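Local coordinates for protein pyocin S8 (Pseudomonas aeruginosa, PDB 6W0V) that is a bacteriocin whose C-terminal nuclease domain, an H-N-H DNase captured here with its cognate immunity protein, probably cleaves DNA, at residues A[15-20]-A[25-30]; A[43-48]-A[96-101]; A[55-58]-A[62-65]; A[68-73]-A[79-84]; A[100-103]-A[107-110]. The protein carries 1 engineered substitution. One frame throughout, in Å; residues are numbered along the deposited sequence.

Contact 1. Residues A[15-20]-A[25-30]; sequences GNWLAG and DGVPIP
Trp17 and Val27 interlock where the loop 15-20 folds against 25-30, the part of the chain that holds 27-28, an outer strand of the three-stranded antiparallel sheet of this colicin-type DNase domain. The bumps come from both sides. From the loop, the flat indole of Trp17 slides in between its neighbour Leu18 and Pro30: Leu18 CD2 lies over the centre of one ring face, and Pro30 comes from the opposite face. The proline contact is a CH-pi interaction, with Pro30 CG 3.5 Å from the centroid of the Trp17 five-membered ring and only 13° off the ring normal. Pro30 CD reaches the six-membered part as well, 3.3 Å from Trp17 CZ2.

From the strand side, the forked end of Val27 fills the hollow framed by Trp17, Leu18 and Gly20. Val27 CG2 nestles at 3.7 Å from Leu18 CD2 and touches the indole obliquely. The other branch, Val27 CG1, turned anti to its own carbonyl carbon (chi1 −66°), comes 3.3 Å from Gly20 C, a close approach that a residue without a side chain permits. Beyond the contact, Phe52 and Val56 of helix 45-57 and Leu62 of helix 60-63 touch the indole, which is therefore buried.

The one polar atom of that ring is satisfied at its edge: Trp17 NE1 donates to Pro28 O over 2.8 Å at an N-H...O angle of 160°, with the acceptor close to the ring plane and the donor nearly in line with the C=O bond.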
# COMPACT_ATOMS: atom_id res chain seq x y z
N GLY A 15 -7.14 11.73 -13.18
CA GLY A 15 -7.61 10.34 -13.25
C GLY A 15 -6.79 9.42 -12.37
O GLY A 15 -6.29 9.87 -11.32
N ASN A 16 -6.66 8.16 -12.80
CA ASN A 16 -6.13 7.06 -11.95
C ASN A 16 -4.62 7.17 -11.92
O ASN A 16 -3.93 6.62 -12.80
CB ASN A 16 -6.59 5.69 -12.41
CG ASN A 16 -6.35 4.64 -11.35
OD1 ASN A 16 -5.43 4.76 -10.54
ND2 ASN A 16 -7.18 3.61 -11.33
N TRP A 17 -4.14 7.90 -10.93
CA TRP A 17 -2.72 8.32 -10.86
C TRP A 17 -1.82 7.09 -10.98
O TRP A 17 -0.90 7.11 -11.81
CB TRP A 17 -2.52 9.07 -9.55
CG TRP A 17 -1.08 9.25 -9.21
CD1 TRP A 17 -0.07 9.64 -10.03
CD2 TRP A 17 -0.52 9.07 -7.91
NE1 TRP A 17 1.10 9.70 -9.33
CE2 TRP A 17 0.86 9.36 -8.03
CE3 TRP A 17 -1.04 8.69 -6.67
CZ2 TRP A 17 1.71 9.29 -6.94
CZ3 TRP A 17 -0.18 8.61 -5.60
CH2 TRP A 17 1.17 8.92 -5.73
N LEU A 18 -2.07 6.05 -10.19
CA LEU A 18 -1.13 4.91 -10.08
C LEU A 18 -1.40 3.86 -11.16
O LEU A 18 -0.64 2.89 -11.20
CB LEU A 18 -1.22 4.31 -8.68
CG LEU A 18 -0.73 5.21 -7.56
CD1 LEU A 18 -0.59 4.42 -6.28
CD2 LEU A 18 0.60 5.86 -7.93
N ALA A 19 -2.40 4.05 -12.02
CA ALA A 19 -2.64 3.15 -13.17
C ALA A 19 -1.31 2.95 -13.91
O ALA A 19 -1.01 1.79 -14.27
CB ALA A 19 -3.71 3.70 -14.08
N GLY A 20 -0.53 4.02 -14.09
CA GLY A 20 0.74 4.00 -14.84
C GLY A 20 1.91 3.50 -14.01
O GLY A 20 3.00 3.31 -14.59
N ASP A 25 8.44 3.69 -16.59
CA ASP A 25 9.16 4.50 -15.58
C ASP A 25 8.23 4.83 -14.41
O ASP A 25 8.63 5.63 -13.57
CB ASP A 25 9.73 5.78 -16.19
CG ASP A 25 8.68 6.66 -16.85
OD1 ASP A 25 9.04 7.80 -17.24
OD2 ASP A 25 7.53 6.20 -16.99
N GLY A 26 7.03 4.24 -14.34
CA GLY A 26 6.08 4.55 -13.26
C GLY A 26 5.46 5.90 -13.50
O GLY A 26 5.39 6.33 -14.66
N VAL A 27 4.99 6.56 -12.45
CA VAL A 27 4.23 7.82 -12.62
C VAL A 27 4.91 8.90 -11.81
O VAL A 27 5.46 8.63 -10.74
CB VAL A 27 2.75 7.67 -12.24
CG1 VAL A 27 2.06 6.72 -13.21
CG2 VAL A 27 2.56 7.22 -10.80
N PRO A 28 4.84 10.15 -12.28
CA PRO A 28 5.42 11.25 -11.53
C PRO A 28 4.57 11.50 -10.27
O PRO A 28 3.48 10.95 -10.12
CB PRO A 28 5.34 12.42 -12.51
CG PRO A 28 4.11 12.10 -13.34
CD PRO A 28 4.13 10.60 -13.49
N ILE A 29 5.11 12.29 -9.38
CA ILE A 29 4.40 12.73 -8.16
C ILE A 29 3.41 13.79 -8.59
O ILE A 29 3.77 14.72 -9.29
CB ILE A 29 5.40 13.26 -7.12
CG1 ILE A 29 6.51 12.24 -6.85
CG2 ILE A 29 4.69 13.70 -5.86
CD1 ILE A 29 6.05 10.79 -6.88
N PRO A 30 2.13 13.66 -8.22
CA PRO A 30 1.14 14.66 -8.58
C PRO A 30 1.58 16.01 -8.01
O PRO A 30 2.03 16.08 -6.87
CB PRO A 30 -0.15 14.17 -7.92
CG PRO A 30 0.09 12.69 -7.75
CD PRO A 30 1.56 12.55 -7.45

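Contact 2. Residues A[43-48]-A[96-101]; sequences KSWRDF and IHHVVQ
Trp45 carries the touching surface of 43-48, reaching Ile96 and His98, and the residues before it build the helix start from which it projects. Lys43 donates its backbone N to Asp47 OD2 at 2.8 Å, using the anti lone pair of that carboxylate oxygen. Ser44 is the N-cap of helix 45-57: its OG accepts from Asp47 N at 3.0 Å, so Asp47 is tied to both residues that precede the helix.

Trp45 follows, with CG anti to the backbone N (chi1 179°), which sends the indole across to strand 95-98. This strand belongs to the H-N-H motif of the nuclease, a finger in which two antiparallel strands, 95-98 and 114-117, lead into helix 119-122. The edge of the six-membered ring meets Ile96, whose CG2 is 3.5 Å from Trp45 CZ2 and near the indole plane. The His98 side chain runs to meet that of Trp45 from the opposite direction. His98 CE1 lies over an indole face, offset toward the rim, 3.4 Å from Trp45 CH2. The planes meet obliquely, at 59°, and the centroid of the His98 ring is 4.5 Å from that of the Trp45 six-membered ring. His98 NE2, beside Trp45 CZ3 at 3.4 Å, takes its hydrogen bond with Val108 O, which limits how the imidazole can turn.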
# COMPACT_ATOMS: atom_id res chain seq x y z
N LYS A 43 12.78 14.34 8.00
CA LYS A 43 13.82 13.89 8.95
C LYS A 43 14.51 12.67 8.38
O LYS A 43 15.56 12.29 8.87
CB LYS A 43 13.19 13.60 10.31
CG LYS A 43 12.54 14.80 10.95
CD LYS A 43 13.41 16.02 10.95
CE LYS A 43 14.76 15.77 11.58
NZ LYS A 43 14.65 15.40 13.01
N SER A 44 13.86 12.02 7.41
CA SER A 44 14.29 10.73 6.87
C SER A 44 13.46 10.43 5.65
O SER A 44 12.43 11.10 5.42
CB SER A 44 14.13 9.64 7.87
OG SER A 44 12.75 9.42 8.09
N TRP A 45 13.88 9.42 4.92
CA TRP A 45 13.08 8.93 3.79
C TRP A 45 11.72 8.48 4.32
O TRP A 45 10.70 8.83 3.73
CB TRP A 45 13.79 7.80 3.06
CG TRP A 45 12.90 7.36 1.95
CD1 TRP A 45 12.21 6.19 1.83
CD2 TRP A 45 12.48 8.19 0.87
NE1 TRP A 45 11.45 6.22 0.70
CE2 TRP A 45 11.60 7.43 0.08
CE3 TRP A 45 12.82 9.49 0.45
CZ2 TRP A 45 11.02 7.93 -1.08
CZ3 TRP A 45 12.24 9.98 -0.70
CH2 TRP A 45 11.36 9.21 -1.46
N ARG A 46 11.72 7.74 5.42
CA ARG A 46 10.46 7.30 6.03
C ARG A 46 9.55 8.50 6.25
O ARG A 46 8.39 8.45 5.88
CB ARG A 46 10.73 6.63 7.37
CG ARG A 46 9.44 6.37 8.13
CD ARG A 46 9.76 5.74 9.44
NE ARG A 46 8.51 5.45 10.08
CZ ARG A 46 8.39 4.74 11.18
NH1 ARG A 46 9.45 4.24 11.78
NH2 ARG A 46 7.18 4.52 11.68
N ASP A 47 10.08 9.57 6.81
CA ASP A 47 9.25 10.76 7.12
C ASP A 47 8.65 11.29 5.83
O ASP A 47 7.45 11.53 5.72
CB ASP A 47 10.12 11.80 7.80
CG ASP A 47 9.38 13.05 8.17
OD1 ASP A 47 8.15 13.02 8.26
OD2 ASP A 47 10.05 14.05 8.38
N PHE A 48 9.47 11.39 4.80
CA PHE A 48 8.99 11.89 3.50
C PHE A 48 7.94 10.92 2.96
O PHE A 48 6.90 11.37 2.50
CB PHE A 48 10.15 11.98 2.52
CG PHE A 48 9.71 12.42 1.16
CD1 PHE A 48 9.62 13.76 0.84
CD2 PHE A 48 9.35 11.48 0.20
CE1 PHE A 48 9.19 14.16 -0.42
CE2 PHE A 48 8.92 11.88 -1.05
CZ PHE A 48 8.86 13.22 -1.36
N ILE A 96 8.24 4.44 -4.07
CA ILE A 96 8.66 5.77 -4.54
C ILE A 96 10.09 5.60 -5.02
O ILE A 96 10.95 5.33 -4.18
CB ILE A 96 8.52 6.81 -3.43
CG1 ILE A 96 7.09 6.88 -2.90
CG2 ILE A 96 9.01 8.16 -3.94
CD1 ILE A 96 6.96 7.65 -1.62
N HIS A 97 10.29 5.66 -6.33
CA HIS A 97 11.57 5.35 -6.99
C HIS A 97 12.31 6.66 -7.22
O HIS A 97 11.68 7.63 -7.67
CB HIS A 97 11.33 4.62 -8.31
CG HIS A 97 12.59 4.42 -9.07
ND1 HIS A 97 13.62 3.64 -8.58
CD2 HIS A 97 12.99 4.90 -10.26
CE1 HIS A 97 14.60 3.64 -9.46
NE2 HIS A 97 14.24 4.40 -10.49
N HIS A 98 13.59 6.67 -6.90
CA HIS A 98 14.51 7.78 -7.25
C HIS A 98 15.01 7.53 -8.66
O HIS A 98 15.76 6.56 -8.85
CB HIS A 98 15.62 7.85 -6.23
CG HIS A 98 15.11 8.37 -4.94
ND1 HIS A 98 14.67 7.53 -3.94
CD2 HIS A 98 14.91 9.63 -4.51
CE1 HIS A 98 14.27 8.27 -2.93
NE2 HIS A 98 14.42 9.55 -3.25
N VAL A 99 14.56 8.35 -9.61
CA VAL A 99 14.85 8.17 -11.06
C VAL A 99 16.36 8.21 -11.25
O VAL A 99 16.92 7.28 -11.85
CB VAL A 99 14.14 9.23 -11.92
CG1 VAL A 99 14.56 9.14 -13.38
CG2 VAL A 99 12.64 9.11 -11.79
N VAL A 100 16.98 9.26 -10.74
CA VAL A 100 18.46 9.31 -10.56
C VAL A 100 18.72 8.70 -9.19
O VAL A 100 18.22 9.25 -8.19
CB VAL A 100 19.04 10.73 -10.68
CG1 VAL A 100 20.53 10.74 -10.40
CG2 VAL A 100 18.74 11.34 -12.04
N GLN A 101 19.46 7.61 -9.16
CA GLN A 101 19.73 6.86 -7.91
C GLN A 101 20.50 7.78 -6.96
O GLN A 101 21.38 8.53 -7.42
CB GLN A 101 20.45 5.57 -8.25
CG GLN A 101 19.60 4.64 -9.11
CD GLN A 101 20.35 3.41 -9.55
OE1 GLN A 101 21.44 3.12 -9.07
NE2 GLN A 101 19.77 2.68 -10.49

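Contact 3. Residues A[55-58]-A[62-65]; sequences AVAN and LVKY
Ala57 and Val63 bring their CA atoms to 4.9 Å, the nearest backbone approach between 55-58, where helix 45-57 runs out, and 62-65, which carries part of helix 60-63. No hydrogen bond crosses the gap. Each segment instead closes within itself: Tyr65 N reaches Leu62 O at 3.1 Å, while the link from Asn58 N to Ala55 O is weak, as suits a helix that is coming to its end.

The last carbonyls of the first helix form the floor of the contact, and Val63 sits on them. Val63 CB is 3.5 Å from Ala57 O and 3.6 Å from Val56 O, so the branch point, pointing toward the first segment, rests against two successive carbonyl oxygens. Both methyls remain on this side. Val63 CG1 is lodged between the backbone N and the carbonyl carbon of its own residue (chi1 76°) and leans on Ala57 O, whereas Val63 CG2 goes to the main chain of Ala57, 3.5 Å from Ala57 CA. Ala57 CB adds a looser touch to Val63 CG2.

One residue earlier on each side, Val56 crosses Leu62 at about a right angle. The reach is longer there: Val56 CG1 is 4.1 Å from Leu62 CB. Trp17 packs against both of these side chains, and Met74 of helix 68-75 touches Val56 and Ala57.

This is apolar packing at the short connection between helices 45-57 and 60-63 of the DNase domain, with Val63 also touching Ala71 of helix 68-75.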
# COMPACT_ATOMS: atom_id res chain seq x y z
N ALA A 55 -0.35 12.77 2.35
CA ALA A 55 -0.83 13.81 1.43
C ALA A 55 -1.73 13.16 0.39
O ALA A 55 -2.75 13.74 0.06
CB ALA A 55 0.35 14.51 0.81
N VAL A 56 -1.33 11.99 -0.11
CA VAL A 56 -2.13 11.26 -1.12
C VAL A 56 -3.48 10.95 -0.48
O VAL A 56 -4.51 11.25 -1.10
CB VAL A 56 -1.43 9.99 -1.61
CG1 VAL A 56 -2.35 9.15 -2.47
CG2 VAL A 56 -0.15 10.31 -2.36
N ALA A 57 -3.47 10.39 0.72
CA ALA A 57 -4.72 10.00 1.41
C ALA A 57 -5.57 11.25 1.65
O ALA A 57 -6.78 11.14 1.71
CB ALA A 57 -4.42 9.31 2.70
N ASN A 58 -4.93 12.40 1.80
CA ASN A 58 -5.61 13.67 2.12
C ASN A 58 -6.08 14.37 0.84
O ASN A 58 -6.65 15.47 0.96
CB ASN A 58 -4.70 14.61 2.90
CG ASN A 58 -5.48 15.67 3.62
OD1 ASN A 58 -5.04 16.81 3.73
ND2 ASN A 58 -6.67 15.32 4.09
N LEU A 62 -7.09 11.77 -5.50
CA LEU A 62 -6.12 10.66 -5.60
C LEU A 62 -6.59 9.50 -4.74
O LEU A 62 -6.49 8.36 -5.19
CB LEU A 62 -4.74 11.14 -5.14
CG LEU A 62 -4.12 12.21 -6.03
CD1 LEU A 62 -2.85 12.73 -5.40
CD2 LEU A 62 -3.84 11.66 -7.42
N VAL A 63 -7.04 9.78 -3.52
CA VAL A 63 -7.31 8.71 -2.53
C VAL A 63 -8.51 7.89 -3.02
O VAL A 63 -8.59 6.71 -2.67
CB VAL A 63 -7.50 9.23 -1.10
CG1 VAL A 63 -8.86 9.88 -0.89
CG2 VAL A 63 -7.28 8.12 -0.09
N LYS A 64 -9.39 8.49 -3.82
CA LYS A 64 -10.60 7.79 -4.31
C LYS A 64 -10.20 6.55 -5.11
O LYS A 64 -11.03 5.65 -5.24
CB LYS A 64 -11.49 8.73 -5.13
CG LYS A 64 -10.97 9.08 -6.52
CD LYS A 64 -11.89 10.01 -7.25
CE LYS A 64 -11.40 10.36 -8.64
NZ LYS A 64 -12.27 11.36 -9.28
N TYR A 65 -8.96 6.47 -5.60
CA TYR A 65 -8.47 5.32 -6.41
C TYR A 65 -7.90 4.24 -5.51
O TYR A 65 -7.34 3.27 -6.03
CB TYR A 65 -7.44 5.79 -7.43
CG TYR A 65 -8.07 6.60 -8.53
CD1 TYR A 65 -8.77 5.97 -9.55
CD2 TYR A 65 -8.04 7.98 -8.51
CE1 TYR A 65 -9.37 6.70 -10.56
CE2 TYR A 65 -8.65 8.73 -9.51
CZ TYR A 65 -9.32 8.08 -10.54
OH TYR A 65 -9.92 8.80 -11.52

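Contact 4. Residues A[68-73]-A[79-84]; sequences KTNAKG and SPFTPK
Asn70 and Phe81 are joined by two hydrogen bonds that run through a single side-chain amide. Asn70 OD1 accepts from Phe81 N at 2.8 Å, and Asn70 ND2 donates to Phe81 O at 2.9 Å, so the amide grips both backbone polar groups of one residue, much as a neighbouring strand would. The two bonds differ in quality. The first is bent, with an N-H...O angle of 135° and the donor tilted from the carbonyl plane of Asn70; the second is straighter, at 148°, and arrives on a lone pair in the plane of the Phe81 carbonyl. With both ends held, the amide cannot flip without losing both bonds. Its chi1 of −98° is well off a staggered value, which suggests some torsional cost for reaching the loop.

Around this pair the packing is close. Asn70 OD1 lies 3.1 Å from Pro80 CA, and Asn70 CG is 3.4 Å from Pro80 CB, the proline crossing the amide stem at about a right angle. The Phe81 ring turns its edge to Asn70 OD1, while Lys93 makes a cation-pi contact with the ring. A backbone hydrogen bond of Pro80 with Tyr94 places the loop.

The immunity protein packs on this site as well: its Phe51 lies on Asn70, and its Tyr52 hydroxyl hydrogen-bonds Phe81 O, giving that oxygen a second partner. Helix 68-75 and the loop after it, with the Asn70 amide bridging them, thus form part of the immunity-protein binding surface, consistent with the immunity-binding exosite of colicin DNases.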
# COMPACT_ATOMS: atom_id res chain seq x y z
N LYS A 68 -10.28 0.96 1.17
CA LYS A 68 -10.30 1.51 2.54
C LYS A 68 -9.02 1.14 3.28
O LYS A 68 -8.51 2.02 3.97
CB LYS A 68 -11.55 1.03 3.26
CG LYS A 68 -12.76 1.86 2.91
CD LYS A 68 -14.04 1.37 3.52
CE LYS A 68 -15.22 2.23 3.11
NZ LYS A 68 -16.39 1.99 3.98
N THR A 69 -8.54 -0.09 3.19
CA THR A 69 -7.32 -0.47 3.95
C THR A 69 -6.14 0.31 3.38
O THR A 69 -5.37 0.83 4.17
CB THR A 69 -7.11 -1.98 4.02
OG1 THR A 69 -7.11 -2.50 2.69
CG2 THR A 69 -8.17 -2.64 4.86
N ASN A 70 -6.03 0.41 2.06
CA ASN A 70 -4.92 1.21 1.48
C ASN A 70 -5.04 2.64 1.98
O ASN A 70 -4.02 3.18 2.44
CB ASN A 70 -4.89 1.14 -0.04
CG ASN A 70 -3.88 0.12 -0.49
OD1 ASN A 70 -3.00 -0.25 0.29
ND2 ASN A 70 -4.00 -0.35 -1.72
N ALA A 71 -6.22 3.23 1.88
CA ALA A 71 -6.43 4.63 2.26
C ALA A 71 -6.12 4.79 3.75
O ALA A 71 -5.48 5.75 4.14
CB ALA A 71 -7.82 5.08 1.95
N LYS A 72 -6.59 3.85 4.57
CA LYS A 72 -6.36 3.89 6.02
C LYS A 72 -4.86 3.89 6.28
O LYS A 72 -4.39 4.72 7.05
CB LYS A 72 -6.98 2.67 6.71
CG LYS A 72 -6.73 2.63 8.21
CD LYS A 72 -7.47 3.70 8.95
CE LYS A 72 -7.20 3.67 10.43
NZ LYS A 72 -7.97 4.72 11.15
N GLY A 73 -4.16 2.97 5.63
CA GLY A 73 -2.70 2.88 5.80
C GLY A 73 -2.06 4.17 5.38
O GLY A 73 -1.17 4.65 6.09
N SER A 79 2.76 3.02 2.90
CA SER A 79 2.71 2.80 1.45
C SER A 79 1.56 1.87 1.16
O SER A 79 1.43 0.84 1.79
CB SER A 79 3.98 2.24 0.95
OG SER A 79 5.05 3.07 1.35
N PRO A 80 0.69 2.24 0.21
CA PRO A 80 -0.39 1.34 -0.17
C PRO A 80 0.20 0.10 -0.83
O PRO A 80 1.18 0.13 -1.54
CB PRO A 80 -1.24 2.15 -1.14
CG PRO A 80 -0.30 3.20 -1.68
CD PRO A 80 0.69 3.47 -0.57
N PHE A 81 -0.46 -1.02 -0.58
CA PHE A 81 -0.17 -2.26 -1.31
C PHE A 81 -0.59 -2.08 -2.75
O PHE A 81 -1.63 -1.45 -3.02
CB PHE A 81 -0.98 -3.40 -0.70
CG PHE A 81 -0.40 -3.90 0.58
CD1 PHE A 81 -0.61 -3.22 1.76
CD2 PHE A 81 0.40 -5.02 0.59
CE1 PHE A 81 -0.05 -3.68 2.94
CE2 PHE A 81 0.96 -5.48 1.77
CZ PHE A 81 0.74 -4.80 2.94
N THR A 82 0.19 -2.65 -3.64
CA THR A 82 -0.18 -2.76 -5.05
C THR A 82 -1.07 -3.97 -5.17
O THR A 82 -1.08 -4.83 -4.29
CB THR A 82 1.03 -2.93 -5.97
OG1 THR A 82 1.58 -4.22 -5.80
CG2 THR A 82 2.10 -1.91 -5.68
N PRO A 83 -1.79 -4.09 -6.29
CA PRO A 83 -2.43 -5.36 -6.61
C PRO A 83 -1.34 -6.42 -6.57
O PRO A 83 -0.18 -6.16 -6.87
CB PRO A 83 -3.01 -5.16 -8.01
CG PRO A 83 -3.18 -3.66 -8.10
CD PRO A 83 -2.02 -3.07 -7.32
N LYS A 84 -1.73 -7.62 -6.19
CA LYS A 84 -0.81 -8.76 -6.07
C LYS A 84 -0.01 -8.92 -7.36
O LYS A 84 1.19 -9.20 -7.27
CB LYS A 84 -1.61 -10.03 -5.78
CG LYS A 84 -0.76 -11.27 -5.72
CD LYS A 84 -1.51 -12.47 -5.31
CE LYS A 84 -0.65 -13.70 -5.42
NZ LYS A 84 -1.19 -14.77 -4.56

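Contact 5. Residues A[100-103]-A[107-110]; sequences VQIS and AVYD
Ile102 meets Val108 and the carbonyl carbon of Ala107 through all of its outer carbons, and its torsions decide which does what. With chi1 at −53°, Ile102 CG2 stands anti to the backbone N and is delivered to Val108 CG2 at 3.6 Å, the nearest approach between the segments. Ile102 CG1 is close behind, 3.8 Å from Val108 CG2. The second torsion is unusual: chi2 of −29° is about midway between staggered and eclipsed, and it swings Ile102 CD1 against the main chain of 107-110, 3.8 Å from Val108 CA and 4.0 Å from Ala107 C.

Of the two Val108 methyls, CG2 does the touching. Val108 CG1 is anti to the backbone N (chi1 176°) and lies over the ring of the adjacent Tyr109, leaving CG2 to face Ile102, which it crosses at about a right angle. Both segments lie in the loop between the two strands of the H-N-H finger, where Asn113, consistent with the motif's central asparagine, takes Val100 N on its OD1 and gives its ND2 to Ala107 O.

Across the contact itself no hydrogen bond forms. The chemistry is purely that of methyl and methylene surfaces, largely exposed to solvent, which implies shape-dependent contact without directional bonds.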
# COMPACT_ATOMS: atom_id res chain seq x y z
N VAL A 100 16.98 9.26 -10.74
CA VAL A 100 18.46 9.31 -10.56
C VAL A 100 18.72 8.70 -9.19
O VAL A 100 18.22 9.25 -8.19
CB VAL A 100 19.04 10.73 -10.68
CG1 VAL A 100 20.53 10.74 -10.40
CG2 VAL A 100 18.74 11.34 -12.04
N GLN A 101 19.46 7.61 -9.16
CA GLN A 101 19.73 6.86 -7.91
C GLN A 101 20.50 7.78 -6.96
O GLN A 101 21.38 8.53 -7.42
CB GLN A 101 20.45 5.57 -8.25
CG GLN A 101 19.60 4.64 -9.11
CD GLN A 101 20.35 3.41 -9.55
OE1 GLN A 101 21.44 3.12 -9.07
NE2 GLN A 101 19.77 2.68 -10.49
N ILE A 102 20.18 7.69 -5.68
CA ILE A 102 20.86 8.48 -4.61
C ILE A 102 22.36 8.21 -4.70
O ILE A 102 23.11 9.18 -4.61
CB ILE A 102 20.28 8.12 -3.23
CG1 ILE A 102 18.76 8.26 -3.24
CG2 ILE A 102 20.93 8.96 -2.14
CD1 ILE A 102 18.25 9.29 -4.22
N SER A 103 22.73 6.95 -4.91
CA SER A 103 24.14 6.48 -5.04
C SER A 103 24.84 7.19 -6.22
O SER A 103 26.08 7.24 -6.20
CB SER A 103 24.19 4.99 -5.20
OG SER A 103 23.62 4.60 -6.44
N ALA A 107 18.85 13.24 -5.92
CA ALA A 107 18.33 14.01 -4.78
C ALA A 107 17.25 13.16 -4.11
O ALA A 107 16.30 12.76 -4.80
CB ALA A 107 17.80 15.34 -5.23
N VAL A 108 17.45 12.83 -2.83
CA VAL A 108 16.53 11.95 -2.08
C VAL A 108 15.15 12.61 -2.05
O VAL A 108 14.15 11.93 -2.24
CB VAL A 108 17.02 11.70 -0.64
CG1 VAL A 108 16.01 10.87 0.13
CG2 VAL A 108 18.39 11.04 -0.61
N TYR A 109 15.09 13.91 -1.80
CA TYR A 109 13.81 14.60 -1.55
C TYR A 109 13.45 15.51 -2.71
O TYR A 109 12.57 16.37 -2.53
CB TYR A 109 13.87 15.38 -0.25
CG TYR A 109 14.25 14.56 0.94
CD1 TYR A 109 13.39 13.61 1.46
CD2 TYR A 109 15.48 14.73 1.55
CE1 TYR A 109 13.74 12.87 2.57
CE2 TYR A 109 15.84 14.00 2.67
CZ TYR A 109 14.97 13.06 3.18
OH TYR A 109 15.31 12.33 4.27
N ASP A 110 14.09 15.33 -3.86
CA ASP A 110 13.63 16.08 -5.04
C ASP A 110 12.46 15.29 -5.62
O ASP A 110 12.65 14.19 -6.16
CB ASP A 110 14.68 16.39 -6.09
CG ASP A 110 14.06 17.36 -7.09
OD1 ASP A 110 13.30 16.87 -7.91
OD2 ASP A 110 14.26 18.60 -6.96

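Contacts 1 and 4 are buried, contact 3 partly so, and contacts 2 and 5 lie at the surface. Helix 45-57 serves contact 2 at its start and contact 3 at its end. Contact 1 abuts contact 3 through Trp17 on Leu62 and Val56, and Asn16 on Tyr65; contact 3 abuts contact 4 through Val63 and Ala71. Contacts 2 and 5, centres about 7 Å apart, share Val100 and Gln101 and are joined by His98 and Val108. Hydrogen bonds cross only in contacts 1 and 4, where polar groups are buried; contact 2 relies on an indole packed against imidazole and isoleucine, contacts 3 and 5 on aliphatic packing. Immunity-protein contact is most extensive at contact 4.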